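PDB 3IEH: putative metallopeptidase from Shewanella baltica OS155, which probably acts as a zinc-dependent hydrolase of the M14 metallocarboxypeptidase family, its exact substrate being unsettled. Local coordinates for residues Ala61-Leu66 with Arg100-Leu105; Leu86-Ser91 with Arg256-Ser261; Tyr179-Glu184 with Phe223-Thr228. One frame throughout, in Å; residues are numbered along the deposited sequence. Where two conformers were deposited one is given.

In the fold
All three contacts belong to one M14-type domain, built round a mixed eight-stranded sheet with helices packed on it. Contact 1 comes at strand 102-106 and the loop before strand 68-73, contact 3 at the far edge of the same sheet, their centres about 24 Å apart. Contact 2 joins helices 81-91 and 253-271, with its centre about 20 Å from contact 1, and touches it where Leu105 packs on Leu86 and Leu90. Along the chain the segments of contacts 1 and 2 alternate, while contact 3 falls wholly between the two helices of contact 2. Contact 2 thus draws early and late parts of the sequence together, and contact 3 lies near the zinc site.

Contact 1 of 3, residues Ala61-Leu66 with Arg100-Leu105; sequences AAKSGL and RVNLSL
The carboxamide of Asn102 fits against the backbone of Lys63 and is held at both ends. Its ND2 donates to Lys63 O at 2.7 Å, almost straight and with the oxygen in the amide plane; in return Lys63 N reaches Asn102 OD1 at 3.1 Å from above the carbonyl plane. Lys63 O also accepts from Leu66 N, closing the type I turn Lys63-Leu66, and the two donors arrive from opposite faces of its plane. Leu66 lays its methyls against polar backbone and amide atoms: CD2 lies 3.3 Å from Arg100 O and CD1 3.6 Å from Asn102 OD1. With CG of Asn102 anti to its own carbonyl carbon (chi1 -57°), the amide extends from the strand to the loop. Ala62 CB adds a lighter touch, 3.8 Å from Asn102 CG. The outer side is looser: Ala62 is exposed, and the bent Lys63 chain passes OD1 with only CG at 4.0 Å before NZ forms a salt bridge with Glu99. Inward, the backbone of Asn102 bonds to Pro67 and Leu69, joining strand 102-106 to the start of parallel strand 68-73, while Leu105 packs against helix 81-91.

Contact 2 of 3, residues Leu86-Ser91 with Arg256-Ser261; sequences LLHFLS and RVLANS
His88 and Ser261 meet through a hydrogen bond, ND1 to OG at 2.9 Å, with the hydroxyl oxygen at the edge of the imidazole and in its plane. Over one face of the same ring lies the methyl CD2 of Leu258, 3.7 Å from the centroid and displaced toward the rim, a CH-pi contact in which NE2 is the nearest ring atom at 3.4 Å. The hydrogen bond at the edge and the methyl over the face together limit how the ring can turn. Nearer the backbone of His88, Val257 CG1 packs on CB at 3.8 Å. Ser261 OG also rests against the neighbouring turn of backbone, 3.4 Å from Phe89 CA, and has a weak hydrogen bond to a bound glycerol.

CG of His88 stands trans to the backbone N (chi1 180°), carrying the ring out toward helix 253-271, and OG of Ser261 takes the same arrangement (chi1 -176°) to lie alongside Phe89. Phe89 starts toward the other segment, but its ring turns away to pack on Met264, Thr265 and Leu268, later residues of helix 253-271. Behind this first shell, Ser91 OG bonds to His88 O at 2.6 Å, and Asn260 ND2 donates to Arg256 O as well as to Thr247 OG1 of strand 242-248. Arg256 is held in turn by a salt bridge to Glu171.

The segment axes approach to 8.1 Å and cross at -60°, with Phe89 and Ser261 closest in the backbone. Helix 81-91 is thus packed between two others: His88 and Phe89 meet helix 253-271, whereas Leu87 and Leu90 lie against helix 25-39.

Contact 3 of 3, residues Tyr179-Glu184 with Phe223-Thr228; sequences YVYSFE and FNHFDT
Asn224 pairs with the end of strand 179-183 and the residue just beyond it through three hydrogen bonds. Its backbone N donates to Ser182 O at 2.8 Å, nearly in line with the carbonyl. The side-chain amide pairs with the backbone N-H and C=O of Glu184: Glu184 N gives to OD1 on a lone pair, in the carbonyl plane, at 3.0 Å, and ND2 gives to Glu184 O at 3.0 Å. A lysine in place of Asn224 would probably leave Glu184 N without its acceptor and the strand end less firmly joined to the loop. A water that accepts the N-H of His225 at 2.8 Å probably donates to Ser182 O. Ser182 OG lies at the edge of the Phe223 ring but is bonded to Ser193, and Glu184 OE2 is satisfied by Ser193 and Gly190 N. Apolar packing closes the far side: Phe183 points its edge at the face of Phe226 in a T-shaped pair, planes at 65°, centroids 4.8 Å apart. Ser182 and Phe223 form a parallel bridge, joining edge strand 221-223 to the mixed sheet of this M14-type domain; Tyr181 of the inner strand approaches Glu246, the predicted proton donor/acceptor, near the zinc site.

Contact 1 of 3, residues Ala61-Leu66 with Arg100-Leu105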
loop_
_atom_site.group_PDB
_atom_site.type_symbol
_atom_site.label_atom_id
_atom_site.label_comp_id
_atom_site.label_asym_id
_atom_site.label_seq_id
_atom_site.Cartn_x
_atom_site.Cartn_y
_atom_site.Cartn_z
ATOM N N ALA A 61 18.595 -10.592 -6.410
ATOM C CA ALA A 61 19.896 -10.032 -6.772
ATOM C C ALA A 61 19.808 -8.510 -6.924
ATOM O O ALA A 61 20.042 -7.942 -7.992
ATOM C CB ALA A 61 20.466 -10.718 -8.037
ATOM N N ALA A 62 19.462 -7.875 -5.814
ATOM C CA ALA A 62 19.362 -6.442 -5.717
ATOM C C ALA A 62 20.717 -5.827 -5.996
ATOM O O ALA A 62 21.728 -6.353 -5.552
ATOM C CB ALA A 62 18.904 -6.051 -4.335
ATOM N N LYS A 63 20.718 -4.719 -6.726
ATOM C CA LYS A 63 21.936 -3.965 -7.014
ATOM C C LYS A 63 21.916 -2.577 -6.340
ATOM O O LYS A 63 20.911 -1.877 -6.317
ATOM C CB LYS A 63 22.261 -3.886 -8.522
ATOM C CG LYS A 63 21.138 -4.084 -9.524
ATOM C CD LYS A 63 20.899 -5.552 -9.836
ATOM C CE LYS A 63 19.763 -5.752 -10.848
ATOM N NZ LYS A 63 20.138 -5.118 -12.163
ATOM N N SER A 64 23.048 -2.188 -5.768
ATOM C CA SER A 64 23.083 -0.959 -4.990
ATOM C C SER A 64 22.958 0.295 -5.901
ATOM O O SER A 64 22.575 1.366 -5.449
ATOM C CB SER A 64 24.329 -0.906 -4.125
ATOM O OG SER A 64 25.392 -0.441 -4.901
ATOM N N GLY A 65 23.266 0.154 -7.179
ATOM C CA GLY A 65 23.077 1.266 -8.105
ATOM C C GLY A 65 21.624 1.586 -8.386
ATOM O O GLY A 65 21.339 2.623 -8.939
ATOM N N LEU A 66 20.706 0.704 -8.016
ATOM C CA LEU A 66 19.288 0.924 -8.253
ATOM C C LEU A 66 18.587 1.333 -6.969
ATOM O O LEU A 66 19.068 1.037 -5.869
ATOM C CB LEU A 66 18.635 -0.330 -8.825
ATOM C CG LEU A 66 19.110 -0.835 -10.201
ATOM C CD1 LEU A 66 18.425 -2.183 -10.563
ATOM C CD2 LEU A 66 18.871 0.198 -11.347
ATOM N N ARG A 100 15.660 -1.796 -13.556
ATOM C CA ARG A 100 15.445 -0.380 -13.282
ATOM C C ARG A 100 15.322 -0.112 -11.757
ATOM O O ARG A 100 15.681 0.974 -11.273
ATOM C CB ARG A 100 14.175 0.124 -14.025
ATOM C CG ARG A 100 13.704 1.557 -13.609
ATOM C CD ARG A 100 12.187 1.829 -13.731
ATOM N NE ARG A 100 11.793 2.503 -14.975
ATOM C CZ ARG A 100 12.036 3.785 -15.277
ATOM N NH1 ARG A 100 12.720 4.571 -14.450
ATOM N NH2 ARG A 100 11.612 4.282 -16.434
ATOM N N VAL A 101 14.794 -1.098 -11.025
ATOM C CA VAL A 101 14.513 -0.994 -9.593
ATOM C C VAL A 101 14.711 -2.327 -8.856
ATOM O O VAL A 101 14.580 -3.413 -9.433
ATOM C CB VAL A 101 13.045 -0.566 -9.354
ATOM C CG1 VAL A 101 12.734 0.703 -10.110
ATOM C CG2 VAL A 101 12.078 -1.670 -9.785
ATOM N N ASN A 102 15.028 -2.217 -7.571
ATOM C CA ASN A 102 15.016 -3.334 -6.654
ATOM C C ASN A 102 13.646 -3.240 -5.955
ATOM O O ASN A 102 13.493 -2.467 -4.991
ATOM C CB ASN A 102 16.124 -3.181 -5.634
ATOM C CG ASN A 102 17.520 -3.043 -6.269
ATOM O OD1 ASN A 102 17.835 -3.640 -7.303
ATOM N ND2 ASN A 102 18.366 -2.272 -5.622
ATOM N N LEU A 103 12.653 -3.989 -6.453
ATOM C CA LEU A 103 11.278 -3.906 -5.953
ATOM C C LEU A 103 10.971 -4.939 -4.879
ATOM O O LEU A 103 11.270 -6.131 -5.029
ATOM C CB LEU A 103 10.252 -4.092 -7.073
ATOM C CG LEU A 103 8.789 -3.776 -6.720
ATOM C CD1 LEU A 103 8.603 -2.302 -6.380
ATOM C CD2 LEU A 103 7.898 -4.162 -7.866
ATOM N N SER A 104 10.341 -4.457 -3.808
ATOM C CA SER A 104 9.874 -5.287 -2.715
ATOM C C SER A 104 8.379 -5.037 -2.635
ATOM O O SER A 104 7.939 -3.918 -2.901
ATOM C CB SER A 104 10.577 -4.901 -1.403
ATOM O OG SER A 104 11.977 -5.182 -1.457
ATOM N N LEU A 105 7.605 -6.072 -2.328
ATOM C CA LEU A 105 6.135 -5.950 -2.215
ATOM C C LEU A 105 5.576 -6.554 -0.922
ATOM O O LEU A 105 6.062 -7.605 -0.413
ATOM C CB LEU A 105 5.434 -6.634 -3.385
ATOM C CG LEU A 105 5.824 -6.160 -4.795
ATOM C CD1 LEU A 105 5.295 -7.176 -5.828
ATOM C CD2 LEU A 105 5.364 -4.715 -5.124
#

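Contact 2 of 3, residues Leu86-Ser91 with Arg256-Ser261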
loop_
_atom_site.group_PDB
_atom_site.type_symbol
_atom_site.label_atom_id
_atom_site.label_comp_id
_atom_site.label_asym_id
_atom_site.label_seq_id
_atom_site.Cartn_x
_atom_site.Cartn_y
_atom_site.Cartn_z
ATOM N N LEU A 86 -2.521 -4.186 -7.492
ATOM C CA LEU A 86 -1.138 -4.695 -7.561
ATOM C C LEU A 86 -1.059 -5.879 -8.508
ATOM O O LEU A 86 -0.100 -5.991 -9.265
ATOM C CB LEU A 86 -0.591 -5.076 -6.183
ATOM C CG LEU A 86 0.907 -5.395 -6.097
ATOM C CD1 LEU A 86 1.791 -4.442 -6.928
ATOM C CD2 LEU A 86 1.356 -5.380 -4.632
ATOM N N LEU A 87 -2.070 -6.747 -8.484
ATOM C CA LEU A 87 -2.083 -7.879 -9.400
ATOM C C LEU A 87 -2.150 -7.380 -10.833
ATOM O O LEU A 87 -1.486 -7.911 -11.702
ATOM C CB LEU A 87 -3.271 -8.834 -9.155
ATOM C CG LEU A 87 -3.103 -9.917 -8.089
ATOM C CD1 LEU A 87 -4.424 -10.751 -7.937
ATOM C CD2 LEU A 87 -1.918 -10.830 -8.454
ATOM N N HIS A 88 -2.983 -6.377 -11.081
ATOM C CA HIS A 88 -3.118 -5.832 -12.405
ATOM C C HIS A 88 -1.768 -5.324 -12.908
ATOM O O HIS A 88 -1.325 -5.659 -14.013
ATOM C CB HIS A 88 -4.114 -4.692 -12.426
ATOM C CG HIS A 88 -4.270 -4.108 -13.780
ATOM N ND1 HIS A 88 -3.466 -3.086 -14.239
ATOM C CD2 HIS A 88 -5.063 -4.465 -14.815
ATOM C CE1 HIS A 88 -3.791 -2.808 -15.487
ATOM N NE2 HIS A 88 -4.762 -3.627 -15.859
ATOM N N PHE A 89 -1.127 -4.526 -12.070
ATOM C CA PHE A 89 0.179 -3.967 -12.365
ATOM C C PHE A 89 1.229 -5.033 -12.680
ATOM O O PHE A 89 2.015 -4.870 -13.604
ATOM C CB PHE A 89 0.625 -3.124 -11.178
ATOM C CG PHE A 89 2.068 -2.791 -11.178
ATOM C CD1 PHE A 89 2.538 -1.680 -11.875
ATOM C CD2 PHE A 89 2.962 -3.556 -10.441
ATOM C CE1 PHE A 89 3.867 -1.345 -11.846
ATOM C CE2 PHE A 89 4.304 -3.236 -10.413
ATOM C CZ PHE A 89 4.764 -2.128 -11.127
ATOM N N LEU A 90 1.243 -6.116 -11.908
ATOM C CA LEU A 90 2.218 -7.174 -12.101
ATOM C C LEU A 90 1.966 -7.923 -13.386
ATOM O O LEU A 90 2.915 -8.326 -14.061
ATOM C CB LEU A 90 2.210 -8.168 -10.939
ATOM C CG LEU A 90 2.712 -7.561 -9.634
ATOM C CD1 LEU A 90 2.428 -8.516 -8.454
ATOM C CD2 LEU A 90 4.191 -7.151 -9.744
ATOM N N SER A 91 0.693 -8.114 -13.718
ATOM C CA SER A 91 0.324 -8.831 -14.926
ATOM C C SER A 91 0.902 -8.093 -16.129
ATOM O O SER A 91 1.271 -8.703 -17.118
ATOM C CB SER A 91 -1.190 -8.984 -15.051
ATOM O OG SER A 91 -1.790 -7.760 -15.418
ATOM N N ARG A 256 -10.928 1.638 -9.876
ATOM C CA ARG A 256 -10.026 1.745 -8.727
ATOM C C ARG A 256 -8.815 0.831 -8.921
ATOM O O ARG A 256 -7.691 1.236 -8.677
ATOM C CB ARG A 256 -10.785 1.469 -7.416
ATOM C CG ARG A 256 -11.772 2.596 -7.071
ATOM C CD ARG A 256 -13.057 2.073 -6.438
ATOM N NE ARG A 256 -12.767 1.161 -5.346
ATOM C CZ ARG A 256 -13.647 0.314 -4.814
ATOM N NH1 ARG A 256 -14.898 0.259 -5.242
ATOM N NH2 ARG A 256 -13.270 -0.485 -3.835
ATOM N N VAL A 257 -9.058 -0.391 -9.400
ATOM C CA VAL A 257 -7.986 -1.326 -9.710
ATOM C C VAL A 257 -7.008 -0.666 -10.686
ATOM O O VAL A 257 -5.791 -0.680 -10.463
ATOM C CB VAL A 257 -8.516 -2.622 -10.359
ATOM C CG1 VAL A 257 -7.350 -3.494 -10.824
ATOM C CG2 VAL A 257 -9.425 -3.373 -9.419
ATOM N N LEU A 258 -7.538 -0.093 -11.765
ATOM C CA LEU A 258 -6.705 0.569 -12.796
ATOM C C LEU A 258 -6.005 1.799 -12.266
ATOM O O LEU A 258 -4.843 2.054 -12.618
ATOM C CB LEU A 258 -7.535 0.948 -14.027
ATOM C CG LEU A 258 -8.086 -0.253 -14.816
ATOM C CD1 LEU A 258 -8.931 0.234 -15.967
ATOM C CD2 LEU A 258 -6.999 -1.190 -15.327
ATOM N N ALA A 259 -6.694 2.555 -11.418
ATOM C CA ALA A 259 -6.087 3.756 -10.773
ATOM C C ALA A 259 -4.923 3.374 -9.864
ATOM O O ALA A 259 -3.896 4.051 -9.834
ATOM C CB ALA A 259 -7.149 4.548 -9.963
ATOM N N ASN A 260 -5.121 2.314 -9.083
ATOM C CA ASN A 260 -4.107 1.791 -8.179
ATOM C C ASN A 260 -2.897 1.291 -8.968
ATOM O O ASN A 260 -1.761 1.533 -8.582
ATOM C CB ASN A 260 -4.711 0.696 -7.291
ATOM C CG ASN A 260 -5.418 1.272 -6.057
ATOM O OD1 ASN A 260 -4.770 1.594 -5.078
ATOM N ND2 ASN A 260 -6.738 1.406 -6.112
ATOM N N SER A 261 -3.152 0.638 -10.101
ATOM C CA SER A 261 -2.096 0.175 -10.994
ATOM C C SER A 261 -1.319 1.352 -11.620
ATOM O O SER A 261 -0.107 1.286 -11.799
ATOM C CB SER A 261 -2.695 -0.679 -12.112
ATOM O OG SER A 261 -1.689 -1.226 -12.948
#

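Contact 3 of 3, residues Tyr179-Glu184 with Phe223-Thr228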
loop_
_atom_site.group_PDB
_atom_site.type_symbol
_atom_site.label_atom_id
_atom_site.label_comp_id
_atom_site.label_asym_id
_atom_site.label_seq_id
_atom_site.Cartn_x
_atom_site.Cartn_y
_atom_site.Cartn_z
ATOM N N TYR A 179 -7.404 11.150 -3.179
ATOM C CA TYR A 179 -6.418 12.001 -2.540
ATOM C C TYR A 179 -5.203 11.169 -2.188
ATOM O O TYR A 179 -5.185 9.943 -2.372
ATOM C CB TYR A 179 -6.994 12.772 -1.326
ATOM C CG TYR A 179 -7.573 11.897 -0.257
ATOM C CD1 TYR A 179 -8.873 11.361 -0.389
ATOM C CD2 TYR A 179 -6.840 11.606 0.902
ATOM C CE1 TYR A 179 -9.422 10.545 0.601
ATOM C CE2 TYR A 179 -7.375 10.780 1.915
ATOM C CZ TYR A 179 -8.655 10.233 1.747
ATOM O OH TYR A 179 -9.186 9.427 2.737
ATOM N N VAL A 180 -4.152 11.850 -1.747
ATOM C CA VAL A 180 -2.886 11.200 -1.464
ATOM C C VAL A 180 -2.157 11.899 -0.320
ATOM O O VAL A 180 -2.119 13.108 -0.281
ATOM C CB VAL A 180 -1.969 11.181 -2.722
ATOM C CG1 VAL A 180 -1.913 12.543 -3.360
ATOM C CG2 VAL A 180 -0.567 10.729 -2.336
ATOM N N TYR A 181 -1.629 11.112 0.616
ATOM C CA TYR A 181 -0.779 11.586 1.697
ATOM C C TYR A 181 0.615 11.421 1.155
ATOM O O TYR A 181 0.939 10.338 0.723
ATOM C CB TYR A 181 -0.874 10.683 2.955
ATOM C CG TYR A 181 -2.222 10.630 3.662
ATOM C CD1 TYR A 181 -3.210 9.726 3.273
ATOM C CD2 TYR A 181 -2.487 11.449 4.741
ATOM C CE1 TYR A 181 -4.439 9.673 3.924
ATOM C CE2 TYR A 181 -3.707 11.412 5.390
ATOM C CZ TYR A 181 -4.674 10.528 4.993
ATOM O OH TYR A 181 -5.880 10.512 5.667
ATOM N N SER A 182 1.452 12.450 1.199
ATOM C CA SER A 182 2.852 12.303 0.741
ATOM C C SER A 182 3.840 12.844 1.767
ATOM O O SER A 182 3.465 13.608 2.663
ATOM C CB SER A 182 3.106 12.958 -0.628
ATOM O OG SER A 182 3.060 14.369 -0.546
ATOM N N PHE A 183 5.088 12.393 1.619
ATOM C CA PHE A 183 6.207 12.766 2.476
ATOM C C PHE A 183 7.398 13.074 1.587
ATOM O O PHE A 183 7.830 12.219 0.798
ATOM C CB PHE A 183 6.575 11.641 3.434
ATOM C CG PHE A 183 5.474 11.272 4.371
ATOM C CD1 PHE A 183 4.498 10.363 3.989
ATOM C CD2 PHE A 183 5.383 11.858 5.616
ATOM C CE1 PHE A 183 3.481 10.019 4.849
ATOM C CE2 PHE A 183 4.348 11.544 6.469
ATOM C CZ PHE A 183 3.404 10.616 6.085
ATOM N N GLU A 184 7.882 14.314 1.667
ATOM C CA GLU A 184 9.075 14.724 0.933
ATOM C C GLU A 184 9.881 15.618 1.849
ATOM O O GLU A 184 9.313 16.363 2.633
ATOM C CB GLU A 184 8.741 15.503 -0.339
ATOM C CG GLU A 184 7.978 14.757 -1.431
ATOM C CD GLU A 184 7.883 15.592 -2.684
ATOM O OE1 GLU A 184 8.942 16.049 -3.154
ATOM O OE2 GLU A 184 6.775 15.815 -3.199
ATOM N N PHE A 223 0.225 16.706 2.946
ATOM C CA PHE A 223 1.687 16.736 2.876
ATOM C C PHE A 223 2.374 16.728 4.238
ATOM O O PHE A 223 2.074 17.569 5.092
ATOM C CB PHE A 223 2.086 18.017 2.153
ATOM C CG PHE A 223 3.555 18.120 1.818
ATOM C CD1 PHE A 223 4.155 17.208 0.947
ATOM C CD2 PHE A 223 4.322 19.173 2.317
ATOM C CE1 PHE A 223 5.515 17.330 0.605
ATOM C CE2 PHE A 223 5.670 19.303 1.991
ATOM C CZ PHE A 223 6.273 18.383 1.124
ATOM N N ASN A 224 3.310 15.790 4.409
ATOM C CA ASN A 224 4.132 15.653 5.614
ATOM C C ASN A 224 3.320 15.637 6.916
ATOM O O ASN A 224 3.615 16.326 7.891
ATOM C CB ASN A 224 5.262 16.715 5.632
ATOM C CG ASN A 224 6.319 16.474 4.536
ATOM O OD1 ASN A 224 6.451 15.368 4.022
ATOM N ND2 ASN A 224 7.060 17.515 4.174
ATOM N N HIS A 225 2.283 14.824 6.916
ATOM C CA HIS A 225 1.481 14.632 8.104
ATOM C C HIS A 225 1.922 13.329 8.741
ATOM O O HIS A 225 1.730 12.261 8.168
ATOM C CB HIS A 225 0.004 14.550 7.747
ATOM C CG HIS A 225 -0.839 13.997 8.851
ATOM N ND1 HIS A 225 -1.103 14.704 10.006
ATOM C CD2 HIS A 225 -1.468 12.805 8.984
ATOM C CE1 HIS A 225 -1.861 13.972 10.804
ATOM N NE2 HIS A 225 -2.098 12.816 10.208
ATOM N N PHE A 226 2.507 13.420 9.931
ATOM C CA PHE A 226 3.034 12.239 10.628
ATOM C C PHE A 226 2.069 11.723 11.683
ATOM O O PHE A 226 1.561 12.471 12.494
ATOM C CB PHE A 226 4.413 12.531 11.225
ATOM C CG PHE A 226 5.502 12.591 10.194
ATOM C CD1 PHE A 226 5.735 13.758 9.473
ATOM C CD2 PHE A 226 6.274 11.471 9.906
ATOM C CE1 PHE A 226 6.735 13.813 8.513
ATOM C CE2 PHE A 226 7.273 11.529 8.942
ATOM C CZ PHE A 226 7.512 12.693 8.255
ATOM N N ASP A 227 1.807 10.426 11.624
ATOM C CA ASP A 227 0.928 9.712 12.540
ATOM C C ASP A 227 1.686 8.427 12.918
ATOM O O ASP A 227 2.879 8.325 12.655
ATOM C CB ASP A 227 -0.419 9.411 11.835
ATOM C CG ASP A 227 -0.252 8.544 10.601
ATOM O OD1 ASP A 227 0.907 8.168 10.324
ATOM O OD2 ASP A 227 -1.253 8.234 9.898
ATOM N N THR A 228 0.998 7.459 13.517
ATOM C CA THR A 228 1.570 6.181 13.917
ATOM C C THR A 228 1.301 5.096 12.874
ATOM O O THR A 228 1.290 3.917 13.189
ATOM C CB THR A 228 1.008 5.727 15.273
ATOM O OG1 THR A 228 -0.415 5.645 15.189
ATOM C CG2 THR A 228 1.377 6.694 16.355
HETATM O O HOH W 1 1.498 13.067 4.870
#